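Local atomic coordinates of phosphate-binding protein (Xanthomonas axonopodis pv. citri, PDB entry 5UB7), a protein that binds the triphosphate of ATP in the cleft of a periplasmic-binding-protein fold and probably serves as the substrate-binding component of a phosphonate- or phosphate-type ABC transporter. Residues 62-67 against 212-217; 82-87 against 253-258; 91-96 against 123-128. One frame throughout, in Å; residues are numbered along the deposited sequence.

Contact 1. Residues 62-67 against 212-217. With ATP (adenosine-5'-triphosphate), chain C.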
loop_
_atom_site.group_PDB
_atom_site.type_symbol
_atom_site.label_atom_id
_atom_site.label_comp_id
_atom_site.label_asym_id
_atom_site.label_seq_id
_atom_site.Cartn_x
_atom_site.Cartn_y
_atom_site.Cartn_z
ATOM N N TRP A 62 7.926 -1.927 -13.992
ATOM C CA TRP A 62 6.587 -2.264 -13.602
ATOM C C TRP A 62 6.535 -2.501 -12.098
ATOM O O TRP A 62 7.350 -3.218 -11.571
ATOM C CB TRP A 62 6.193 -3.510 -14.412
ATOM C CG TRP A 62 5.085 -4.363 -13.849
ATOM C CD1 TRP A 62 3.990 -3.956 -13.124
ATOM C CD2 TRP A 62 4.965 -5.758 -13.997
ATOM N NE1 TRP A 62 3.214 -5.032 -12.786
ATOM C CE2 TRP A 62 3.779 -6.156 -13.316
ATOM C CE3 TRP A 62 5.755 -6.739 -14.627
ATOM C CZ2 TRP A 62 3.357 -7.498 -13.253
ATOM C CZ3 TRP A 62 5.334 -8.088 -14.573
ATOM C CH2 TRP A 62 4.140 -8.448 -13.893
ATOM N N VAL A 63 5.604 -1.880 -11.382
ATOM C CA VAL A 63 5.445 -2.184 -9.956
ATOM C C VAL A 63 3.983 -2.495 -9.659
ATOM O O VAL A 63 3.087 -1.966 -10.340
ATOM C CB VAL A 63 5.955 -1.034 -9.071
ATOM C CG1 VAL A 63 7.409 -0.712 -9.376
ATOM C CG2 VAL A 63 5.124 0.216 -9.282
ATOM N N SER A 64 3.746 -3.379 -8.681
ATOM C CA SER A 64 2.422 -3.609 -8.136
ATOM C C SER A 64 2.384 -2.917 -6.798
ATOM O O SER A 64 3.251 -3.139 -5.971
ATOM C CB SER A 64 2.146 -5.092 -7.975
ATOM O OG SER A 64 0.752 -5.305 -7.824
ATOM N N GLU A 65 1.394 -2.058 -6.584
ATOM C CA GLU A 65 1.353 -1.240 -5.356
ATOM C C GLU A 65 -0.061 -1.031 -4.883
ATOM O O GLU A 65 -0.987 -0.989 -5.680
ATOM C CB GLU A 65 1.941 0.169 -5.612
ATOM C CG GLU A 65 3.435 0.225 -5.817
ATOM C CD GLU A 65 4.202 -0.188 -4.590
ATOM O OE1 GLU A 65 3.648 -0.067 -3.491
ATOM O OE2 GLU A 65 5.366 -0.614 -4.729
ATOM N N THR A 66 -0.211 -0.814 -3.584
ATOM C CA THR A 66 -1.441 -0.268 -3.075
ATOM C C THR A 66 -1.528 1.132 -3.635
ATOM O O THR A 66 -0.521 1.726 -4.063
ATOM C CB THR A 66 -1.481 -0.276 -1.572
ATOM O OG1 THR A 66 -0.308 0.351 -1.074
ATOM C CG2 THR A 66 -1.525 -1.709 -1.080
ATOM N N THR A 67 -2.749 1.634 -3.658
ATOM C CA THR A 67 -3.084 2.783 -4.456
ATOM C C THR A 67 -2.497 4.077 -3.923
ATOM O O THR A 67 -2.007 4.851 -4.726
ATOM C CB THR A 67 -4.599 2.871 -4.705
ATOM O OG1 THR A 67 -5.336 2.765 -3.469
ATOM C CG2 THR A 67 -4.990 1.718 -5.626
ATOM N N ALA A 212 -5.353 -1.800 -4.995
ATOM C CA ALA A 212 -4.026 -1.926 -5.638
ATOM C C ALA A 212 -4.093 -1.601 -7.124
ATOM O O ALA A 212 -5.177 -1.604 -7.712
ATOM C CB ALA A 212 -3.460 -3.325 -5.467
ATOM N N VAL A 213 -2.925 -1.354 -7.717
ATOM C CA VAL A 213 -2.809 -0.960 -9.107
ATOM C C VAL A 213 -1.426 -1.413 -9.631
ATOM O O VAL A 213 -0.440 -1.437 -8.906
ATOM C CB VAL A 213 -3.068 0.560 -9.205
ATOM C CG1 VAL A 213 -2.127 1.295 -8.265
ATOM C CG2 VAL A 213 -2.969 1.112 -10.619
ATOM N N GLU A 214 -1.382 -1.827 -10.884
ATOM C CA GLU A 214 -0.128 -2.038 -11.590
ATOM C C GLU A 214 0.257 -0.702 -12.200
ATOM O O GLU A 214 -0.561 -0.084 -12.877
ATOM C CB GLU A 214 -0.316 -3.086 -12.667
ATOM C CG GLU A 214 -0.869 -4.397 -12.141
ATOM C CD GLU A 214 -0.114 -4.912 -10.936
ATOM O OE1 GLU A 214 1.090 -5.260 -11.085
ATOM O OE2 GLU A 214 -0.720 -4.942 -9.831
ATOM N N MET A 215 1.478 -0.247 -11.932
ATOM C CA MET A 215 1.987 1.002 -12.472
ATOM C C MET A 215 3.166 0.659 -13.392
ATOM O O MET A 215 3.888 -0.308 -13.146
ATOM C CB MET A 215 2.473 1.917 -11.353
ATOM C CG MET A 215 1.455 2.274 -10.261
ATOM S SD MET A 215 0.179 3.453 -10.761
ATOM C CE MET A 215 1.110 4.973 -10.922
ATOM N N VAL A 216 3.349 1.435 -14.456
ATOM C CA VAL A 216 4.497 1.237 -15.337
ATOM C C VAL A 216 5.202 2.538 -15.478
ATOM O O VAL A 216 4.586 3.620 -15.354
ATOM C CB VAL A 216 4.174 0.682 -16.769
ATOM C CG1 VAL A 216 3.687 -0.774 -16.725
ATOM C CG2 VAL A 216 3.203 1.586 -17.524
ATOM N N ARG A 217 6.498 2.431 -15.749
ATOM C CA ARG A 217 7.337 3.612 -15.813
ATOM C C ARG A 217 6.940 4.464 -17.025
ATOM O O ARG A 217 6.495 3.944 -18.072
ATOM C CB ARG A 217 8.838 3.263 -15.772
ATOM C CG ARG A 217 9.412 2.709 -17.049
ATOM C CD ARG A 217 10.941 2.622 -17.023
ATOM N NE ARG A 217 11.450 2.369 -18.373
ATOM C CZ ARG A 217 11.540 3.278 -19.346
ATOM N NH1 ARG A 217 11.189 4.549 -19.149
ATOM N NH2 ARG A 217 11.993 2.917 -20.530
HETATM P PG ATP C . -0.339 -1.050 2.526
HETATM O O1G ATP C . 0.401 -0.322 1.424
HETATM O O2G ATP C . -1.756 -0.554 2.698
HETATM O O3G ATP C . 0.454 -1.128 3.839
HETATM P PB ATP C . 0.618 -3.640 1.606
HETATM O O1B ATP C . 1.743 -3.057 0.746
HETATM O O2B ATP C . 1.007 -4.476 2.800
HETATM O O3B ATP C . -0.550 -2.612 2.075
HETATM P PA ATP C . -0.310 -6.140 0.545
HETATM O O1A ATP C . -1.243 -6.416 -0.606
HETATM O O2A ATP C . 1.141 -6.599 0.526
HETATM O O3A ATP C . -0.318 -4.527 0.620
HETATM O "O5'" ATP C . -1.122 -6.624 1.882
#

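Contact 2. Residues 82-87 against 253-258. With ATP (adenosine-5'-triphosphate), chain C.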
loop_
_atom_site.group_PDB
_atom_site.type_symbol
_atom_site.label_atom_id
_atom_site.label_comp_id
_atom_site.label_asym_id
_atom_site.label_seq_id
_atom_site.Cartn_x
_atom_site.Cartn_y
_atom_site.Cartn_z
ATOM N N LEU A 82 -1.486 1.037 -15.132
ATOM C CA LEU A 82 -1.669 0.105 -16.246
ATOM C C LEU A 82 -3.016 -0.616 -16.113
ATOM O O LEU A 82 -3.797 -0.702 -17.054
ATOM C CB LEU A 82 -0.541 -0.927 -16.248
ATOM C CG LEU A 82 -0.476 -1.805 -17.499
ATOM C CD1 LEU A 82 0.209 -1.084 -18.637
ATOM C CD2 LEU A 82 0.233 -3.113 -17.204
ATOM N N LEU A 83 -3.248 -1.192 -14.948
ATOM C CA LEU A 83 -4.494 -1.904 -14.649
ATOM C C LEU A 83 -4.791 -1.678 -13.200
ATOM O O LEU A 83 -3.861 -1.456 -12.424
ATOM C CB LEU A 83 -4.298 -3.402 -14.842
ATOM C CG LEU A 83 -4.026 -3.848 -16.271
ATOM C CD1 LEU A 83 -3.513 -5.287 -16.324
ATOM C CD2 LEU A 83 -5.298 -3.670 -17.079
ATOM N N MET A 84 -6.066 -1.720 -12.847
ATOM C CA MET A 84 -6.488 -1.858 -11.443
ATOM C C MET A 84 -6.362 -3.311 -11.076
ATOM O O MET A 84 -6.607 -4.184 -11.907
ATOM C CB MET A 84 -7.938 -1.404 -11.205
ATOM C CG MET A 84 -8.213 0.009 -11.668
ATOM S SD MET A 84 -7.056 1.229 -11.028
ATOM C CE MET A 84 -7.521 1.236 -9.286
ATOM N N THR A 85 -5.967 -3.541 -9.832
ATOM C CA THR A 85 -5.621 -4.851 -9.329
ATOM C C THR A 85 -6.535 -5.153 -8.143
ATOM O O THR A 85 -6.878 -4.263 -7.331
ATOM C CB THR A 85 -4.153 -4.887 -8.882
ATOM O OG1 THR A 85 -3.342 -4.366 -9.931
ATOM C CG2 THR A 85 -3.692 -6.294 -8.511
ATOM N N GLU A 86 -6.886 -6.438 -8.058
ATOM C CA GLU A 86 -7.818 -6.993 -7.090
ATOM C C GLU A 86 -7.080 -8.081 -6.298
ATOM O O GLU A 86 -6.437 -8.927 -6.871
ATOM C CB GLU A 86 -9.012 -7.534 -7.890
ATOM C CG GLU A 86 -10.105 -8.217 -7.107
ATOM C CD GLU A 86 -11.132 -8.846 -8.028
ATOM O OE1 GLU A 86 -11.706 -8.066 -8.845
ATOM O OE2 GLU A 86 -11.320 -10.101 -7.927
ATOM N N ARG A 87 -7.164 -8.053 -4.973
ATOM C CA ARG A 87 -6.390 -8.963 -4.111
ATOM C C ARG A 87 -7.280 -9.639 -3.061
ATOM O O ARG A 87 -8.125 -8.984 -2.441
ATOM C CB ARG A 87 -5.281 -8.187 -3.405
ATOM C CG ARG A 87 -4.117 -7.840 -4.321
ATOM C CD ARG A 87 -3.102 -7.001 -3.582
ATOM N NE ARG A 87 -2.039 -6.567 -4.474
ATOM C CZ ARG A 87 -0.992 -5.828 -4.113
ATOM N NH1 ARG A 87 -0.827 -5.425 -2.859
ATOM N NH2 ARG A 87 -0.098 -5.494 -5.024
ATOM N N GLY A 253 -7.524 -10.710 -9.640
ATOM C CA GLY A 253 -8.009 -10.082 -10.849
ATOM C C GLY A 253 -7.268 -8.807 -11.185
ATOM O O GLY A 253 -6.706 -8.164 -10.313
ATOM N N PHE A 254 -7.232 -8.500 -12.476
ATOM C CA PHE A 254 -6.793 -7.224 -13.006
ATOM C C PHE A 254 -7.910 -6.686 -13.886
ATOM O O PHE A 254 -8.615 -7.445 -14.538
ATOM C CB PHE A 254 -5.576 -7.400 -13.919
ATOM C CG PHE A 254 -4.357 -7.896 -13.218
ATOM C CD1 PHE A 254 -3.703 -7.096 -12.304
ATOM C CD2 PHE A 254 -3.841 -9.148 -13.491
ATOM C CE1 PHE A 254 -2.572 -7.542 -11.670
ATOM C CE2 PHE A 254 -2.696 -9.591 -12.861
ATOM C CZ PHE A 254 -2.063 -8.788 -11.953
ATOM N N ARG A 255 -8.051 -5.385 -13.986
ATOM C CA ARG A 255 -9.038 -4.897 -14.911
ATOM C C ARG A 255 -8.617 -3.559 -15.449
ATOM O O ARG A 255 -7.825 -2.864 -14.819
ATOM C CB ARG A 255 -10.432 -4.881 -14.262
ATOM C CG ARG A 255 -10.554 -3.974 -13.074
ATOM C CD ARG A 255 -11.885 -4.099 -12.329
ATOM N NE ARG A 255 -11.936 -2.900 -11.489
ATOM C CZ ARG A 255 -11.300 -2.733 -10.326
ATOM N NH1 ARG A 255 -10.620 -3.719 -9.743
ATOM N NH2 ARG A 255 -11.390 -1.564 -9.708
ATOM N N PRO A 256 -9.112 -3.200 -16.638
ATOM C CA PRO A 256 -8.647 -1.951 -17.228
ATOM C C PRO A 256 -9.101 -0.790 -16.403
ATOM O O PRO A 256 -9.983 -0.948 -15.588
ATOM C CB PRO A 256 -9.373 -1.914 -18.576
ATOM C CG PRO A 256 -9.881 -3.285 -18.799
ATOM C CD PRO A 256 -10.170 -3.821 -17.447
ATOM N N LEU A 257 -8.537 0.379 -16.638
ATOM C CA LEU A 257 -9.036 1.578 -16.007
ATOM C C LEU A 257 -10.306 2.065 -16.692
ATOM O O LEU A 257 -10.477 1.877 -17.882
ATOM C CB LEU A 257 -7.965 2.678 -15.968
ATOM C CG LEU A 257 -7.053 2.490 -14.721
ATOM C CD1 LEU A 257 -5.901 1.522 -15.000
ATOM C CD2 LEU A 257 -6.540 3.823 -14.182
ATOM N N ASP A 258 -11.179 2.693 -15.913
ATOM C CA ASP A 258 -12.465 3.228 -16.393
ATOM C C ASP A 258 -12.674 4.615 -15.816
ATOM O O ASP A 258 -11.800 5.109 -15.121
ATOM C CB ASP A 258 -13.606 2.277 -16.065
ATOM C CG ASP A 258 -13.750 2.033 -14.607
ATOM O OD1 ASP A 258 -13.807 3.030 -13.867
ATOM O OD2 ASP A 258 -13.844 0.856 -14.221
HETATM P PG ATP C . -0.339 -1.050 2.526
HETATM O O1G ATP C . 0.401 -0.322 1.424
HETATM O O2G ATP C . -1.756 -0.554 2.698
HETATM O O3G ATP C . 0.454 -1.128 3.839
HETATM P PB ATP C . 0.618 -3.640 1.606
HETATM O O1B ATP C . 1.743 -3.057 0.746
HETATM O O2B ATP C . 1.007 -4.476 2.800
HETATM O O3B ATP C . -0.550 -2.612 2.075
HETATM P PA ATP C . -0.310 -6.140 0.545
HETATM O O1A ATP C . -1.243 -6.416 -0.606
HETATM O O2A ATP C . 1.141 -6.599 0.526
HETATM O O3A ATP C . -0.318 -4.527 0.620
HETATM O "O5'" ATP C . -1.122 -6.624 1.882
#

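Contact 3. Residues 91-96 against 123-128. With ATP (adenosine-5'-triphosphate), chain C.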
loop_
_atom_site.group_PDB
_atom_site.type_symbol
_atom_site.label_atom_id
_atom_site.label_comp_id
_atom_site.label_asym_id
_atom_site.label_seq_id
_atom_site.Cartn_x
_atom_site.Cartn_y
_atom_site.Cartn_z
ATOM N N ARG A 91 -11.650 -5.659 -4.535
ATOM C CA ARG A 91 -11.305 -4.502 -5.319
ATOM C C ARG A 91 -10.881 -3.317 -4.453
ATOM O O ARG A 91 -10.096 -2.491 -4.913
ATOM C CB ARG A 91 -12.515 -4.021 -6.095
ATOM C CG ARG A 91 -12.997 -4.931 -7.192
ATOM C CD ARG A 91 -14.031 -4.180 -8.011
ATOM N NE ARG A 91 -14.137 -4.764 -9.330
ATOM C CZ ARG A 91 -14.738 -4.184 -10.366
ATOM N NH1 ARG A 91 -15.312 -2.972 -10.246
ATOM N NH2 ARG A 91 -14.768 -4.826 -11.541
ATOM N N ASP A 92 -11.478 -3.206 -3.254
ATOM C CA ASP A 92 -11.300 -2.062 -2.355
ATOM C C ASP A 92 -10.821 -2.513 -0.992
ATOM O O ASP A 92 -10.911 -3.685 -0.621
ATOM C CB ASP A 92 -12.628 -1.307 -2.169
ATOM C CG ASP A 92 -12.965 -0.387 -3.333
ATOM O OD1 ASP A 92 -12.391 -0.506 -4.422
ATOM O OD2 ASP A 92 -13.815 0.508 -3.164
ATOM N N PHE A 93 -10.284 -1.555 -0.259
ATOM C CA PHE A 93 -10.042 -1.744 1.147
ATOM C C PHE A 93 -10.110 -0.411 1.858
ATOM O O PHE A 93 -10.336 0.666 1.225
ATOM C CB PHE A 93 -8.774 -2.594 1.424
ATOM C CG PHE A 93 -7.434 -1.886 1.274
ATOM C CD1 PHE A 93 -7.242 -0.776 0.457
ATOM C CD2 PHE A 93 -6.322 -2.410 1.941
ATOM C CE1 PHE A 93 -6.003 -0.183 0.365
ATOM C CE2 PHE A 93 -5.075 -1.832 1.830
ATOM C CZ PHE A 93 -4.924 -0.714 1.040
ATOM N N HIS A 94 -9.986 -0.469 3.177
ATOM C CA HIS A 94 -10.061 0.750 3.950
ATOM C C HIS A 94 -9.279 0.626 5.231
ATOM O O HIS A 94 -8.815 -0.452 5.568
ATOM C CB HIS A 94 -11.538 1.177 4.170
ATOM C CG HIS A 94 -12.287 0.300 5.108
ATOM N ND1 HIS A 94 -13.023 -0.794 4.699
ATOM C CD2 HIS A 94 -12.403 0.351 6.455
ATOM C CE1 HIS A 94 -13.547 -1.386 5.758
ATOM N NE2 HIS A 94 -13.186 -0.707 6.834
ATOM N N THR A 95 -9.103 1.761 5.913
ATOM C CA THR A 95 -8.319 1.811 7.148
ATOM C C THR A 95 -9.255 1.830 8.343
ATOM O O THR A 95 -10.294 2.466 8.306
ATOM C CB THR A 95 -7.371 3.035 7.144
ATOM O OG1 THR A 95 -6.243 2.744 6.310
ATOM C CG2 THR A 95 -6.841 3.384 8.530
ATOM N N LEU A 96 -8.874 1.145 9.403
ATOM C CA LEU A 96 -9.581 1.277 10.656
ATOM C C LEU A 96 -8.636 1.634 11.771
ATOM O O LEU A 96 -7.449 1.324 11.707
ATOM C CB LEU A 96 -10.409 0.027 10.989
ATOM C CG LEU A 96 -9.787 -1.342 10.794
ATOM C CD1 LEU A 96 -9.011 -1.741 12.026
ATOM C CD2 LEU A 96 -10.855 -2.376 10.485
ATOM N N SER A 123 3.070 3.351 3.244
ATOM C CA SER A 123 1.892 2.481 3.488
ATOM C C SER A 123 0.602 3.242 3.216
ATOM O O SER A 123 0.348 4.335 3.777
ATOM C CB SER A 123 1.883 1.979 4.923
ATOM O OG SER A 123 0.768 1.169 5.206
ATOM N N THR A 124 -0.210 2.669 2.334
ATOM C CA THR A 124 -1.510 3.219 2.001
ATOM C C THR A 124 -2.450 3.100 3.227
ATOM O O THR A 124 -2.986 4.097 3.694
ATOM C CB THR A 124 -2.099 2.509 0.758
ATOM O OG1 THR A 124 -1.315 2.809 -0.414
ATOM C CG2 THR A 124 -3.511 2.917 0.534
ATOM N N SER A 125 -2.626 1.898 3.750
ATOM C CA SER A 125 -3.566 1.671 4.854
ATOM C C SER A 125 -3.027 1.993 6.241
ATOM O O SER A 125 -3.801 2.201 7.197
ATOM C CB SER A 125 -4.073 0.229 4.849
ATOM O OG SER A 125 -3.051 -0.700 5.164
ATOM N N GLY A 126 -1.713 2.019 6.367
ATOM C CA GLY A 126 -1.070 2.230 7.674
ATOM C C GLY A 126 -0.388 3.565 7.869
ATOM O O GLY A 126 0.251 3.770 8.891
ATOM N N TYR A 127 -0.491 4.462 6.885
ATOM C CA TYR A 127 0.018 5.827 7.048
ATOM C C TYR A 127 -0.792 6.861 6.257
ATOM O O TYR A 127 -1.375 7.770 6.816
ATOM C CB TYR A 127 1.497 5.858 6.678
ATOM C CG TYR A 127 2.116 7.228 6.639
ATOM C CD1 TYR A 127 2.532 7.836 7.783
ATOM C CD2 TYR A 127 2.282 7.904 5.438
ATOM C CE1 TYR A 127 3.096 9.086 7.759
ATOM C CE2 TYR A 127 2.843 9.159 5.388
ATOM C CZ TYR A 127 3.245 9.732 6.562
ATOM O OH TYR A 127 3.799 10.955 6.553
ATOM N N LEU A 128 -0.844 6.708 4.954
ATOM C CA LEU A 128 -1.413 7.740 4.080
ATOM C C LEU A 128 -2.881 7.966 4.394
ATOM O O LEU A 128 -3.263 9.091 4.720
ATOM C CB LEU A 128 -1.200 7.375 2.599
ATOM C CG LEU A 128 0.264 7.491 2.156
ATOM C CD1 LEU A 128 0.451 6.833 0.791
ATOM C CD2 LEU A 128 0.770 8.935 2.115
HETATM P PG ATP C . -0.339 -1.050 2.526
HETATM O O1G ATP C . 0.401 -0.322 1.424
HETATM O O2G ATP C . -1.756 -0.554 2.698
HETATM O O3G ATP C . 0.454 -1.128 3.839
HETATM P PB ATP C . 0.618 -3.640 1.606
HETATM O O1B ATP C . 1.743 -3.057 0.746
HETATM O O2B ATP C . 1.007 -4.476 2.800
HETATM O O3B ATP C . -0.550 -2.612 2.075
HETATM P PA ATP C . -0.310 -6.140 0.545
HETATM O O1A ATP C . -1.243 -6.416 -0.606
HETATM O O2A ATP C . 1.141 -6.599 0.526
HETATM O O3A ATP C . -0.318 -4.527 0.620
HETATM O "O5'" ATP C . -1.122 -6.624 1.882
#

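Contact 1. Residues 62-67 against 212-217
Strand 62-65 and strand 212-217 run antiparallel, their axes 4.7 Å apart at the closest point and 157° from one another in direction, as neighbours in the core sheet of one lobe of this periplasmic-binding-protein fold. Val63 with Met215 and Glu65 with Val213 are the hydrogen-bonded pairs, each closed by two N-H to O=C bonds; the one from Met215 N to Val63 O measures 2.8 Å and is almost straight. Ser64 with Glu214 is the non-hydrogen-bonded pair between them, and Trp62 with Val216 a second one beyond Val63.

On the face carrying Trp62, Ser64 and Glu214, the carboxylate of Glu214 is gripped by Trp62 and Ser64 of the other strand. Its chain bends at chi2 (-50°), which folds the acid back over the neighbouring strand. Trp62 swings its indole to the same place, with CG anti to the backbone N (chi1 158°), and NE1 donates to Glu214 OE1 over 2.7 Å. That oxygen lies in the indole plane and accepts through its anti lone pair, while the carboxylate stands steeply across the ring. Ser64 OG donates to the syn lone pair of Glu214 OE2, an oxygen that also meets Thr85 OG1; two bonds therefore converge on OE2 and a third holds OE1, fixing the carboxylate's rotation.

On the face of Val63, Glu65, Val213 and Met215, Val63 CG2 packs 3.8 Å from Met215 CB, with Ala70 of helix 67-75 covering Val213 and Met215. Just past the strand, Thr66 OG1 donates to ATP O1G at 2.7 Å.

Contact 2. Residues 82-87 against 253-258
Backbone hydrogen bonds join Met84 and Arg255 in both directions, Met84 N reaching Arg255 O over 2.9 Å and Arg255 N reaching Met84 O over 2.8 Å. This antiparallel pairing of strand 82-87 with strand 253-255 continues through Glu86 N to Gly253 O, whereas the return bond from Gly253 N is weak. Thr85 and Phe254 form the intervening non-hydrogen-bonded pair.

Side chains pack on both faces. The Phe254 ring runs alongside Thr85 in the same direction, with CE1 3.6 Å from Thr85 CG2 and Thr85 OG1, which is bonded to Glu214 OE2, in the ring plane at its edge. Leu83 crosses Phe254 at about a right angle and sets CD1 3.8 Å from Phe254 CB. On the other face Met84, bent at chi2 and chi3, turns its SD to 3.9 Å from Leu257 CG.

Among the charged groups, Arg255, extended from CG to NE, lays its guanidinium flat over Met84 CB, which sits above one face toward the rim. Glu86 OE1 is 4.6 Å from Arg255 NH1 and well out of the guanidinium plane, so the charges are near but form no salt bridge; Glu86 OE2 bonds to Thr252. Arg87 makes no contact with 253-258; its NH1 lies by ATP O1A, at a doubtfully short distance.

Strand 209-217 flanks strand 79-87 on its other edge, where Leu82 and Leu83 both face Glu214 in a classic beta bulge; helix 222-235 covers Leu83, and helix 259-278 packs on Met84 and Leu257.

Contact 3. Residues 91-96 against 123-128
Phe93 and Thr95 reach from strand 92-100 to the first turn of helix 124-136, where the gamma-phosphate of ATP is bound. In the Phe93 ring, CZ comes within 3.9 Å of Thr124 CG2 and CE2 within 3.8 Å of Ser125 CB, both oblique to the ring, while ATP O2G lies near the ring plane at its edge. Thr95 OG1 donates to Ser125 O over 2.7 Å, meeting the carbonyl from the side, with a C=O...donor angle of 110°.

The same turn grips the phosphate. ATP O2G receives two bonds from Ser125, from N and from OG, both 2.8 Å; chi1 of 68° places OG between the backbone N and the carbonyl carbon, on the phosphate side. Thr124 N donates to ATP O1G at 3.2 Å, and Ser123 OG to ATP O3G at 2.7 Å. Ser123 is also the N-cap of the helix, its OG accepting from Gly126 N, and so ties the helix start to the ligand.

Further out, Thr124 OG1 bonds to Thr66 OG1, itself a partner of ATP, and to Ala69 N. Phe93 makes a cation-pi contact with Arg211, another ATP-binding residue, and its backbone pairs with Val209 of strand 209-217.

Ser123, Thr124 and Ser125 thus each bind a different terminal oxygen of the gamma-phosphate, and the amide N-H groups of Thr124 and Ser125, together with the helix dipole, would probably stabilise its negative charge.

In the fold
All three contacts touch the triphosphate, contacts 1 and 2 from one lobe and contact 3 from the region of helix 124-136. Contacts 1 and 2, with centres about 10 Å apart, share a run of neighbouring strands: 62-65, 209-217, 79-87 and 251-255. Contact 3 has its centre about 15 Å from that of contact 1 and about 17 Å from that of contact 2; its strand 92-100 also pairs with strand 209-217, which thus links the regions. Along the chain the segments of contacts 1 and 2 alternate, and both of contact 3 fall between their halves. Residues distant in sequence thereby converge on one phosphate-binding site.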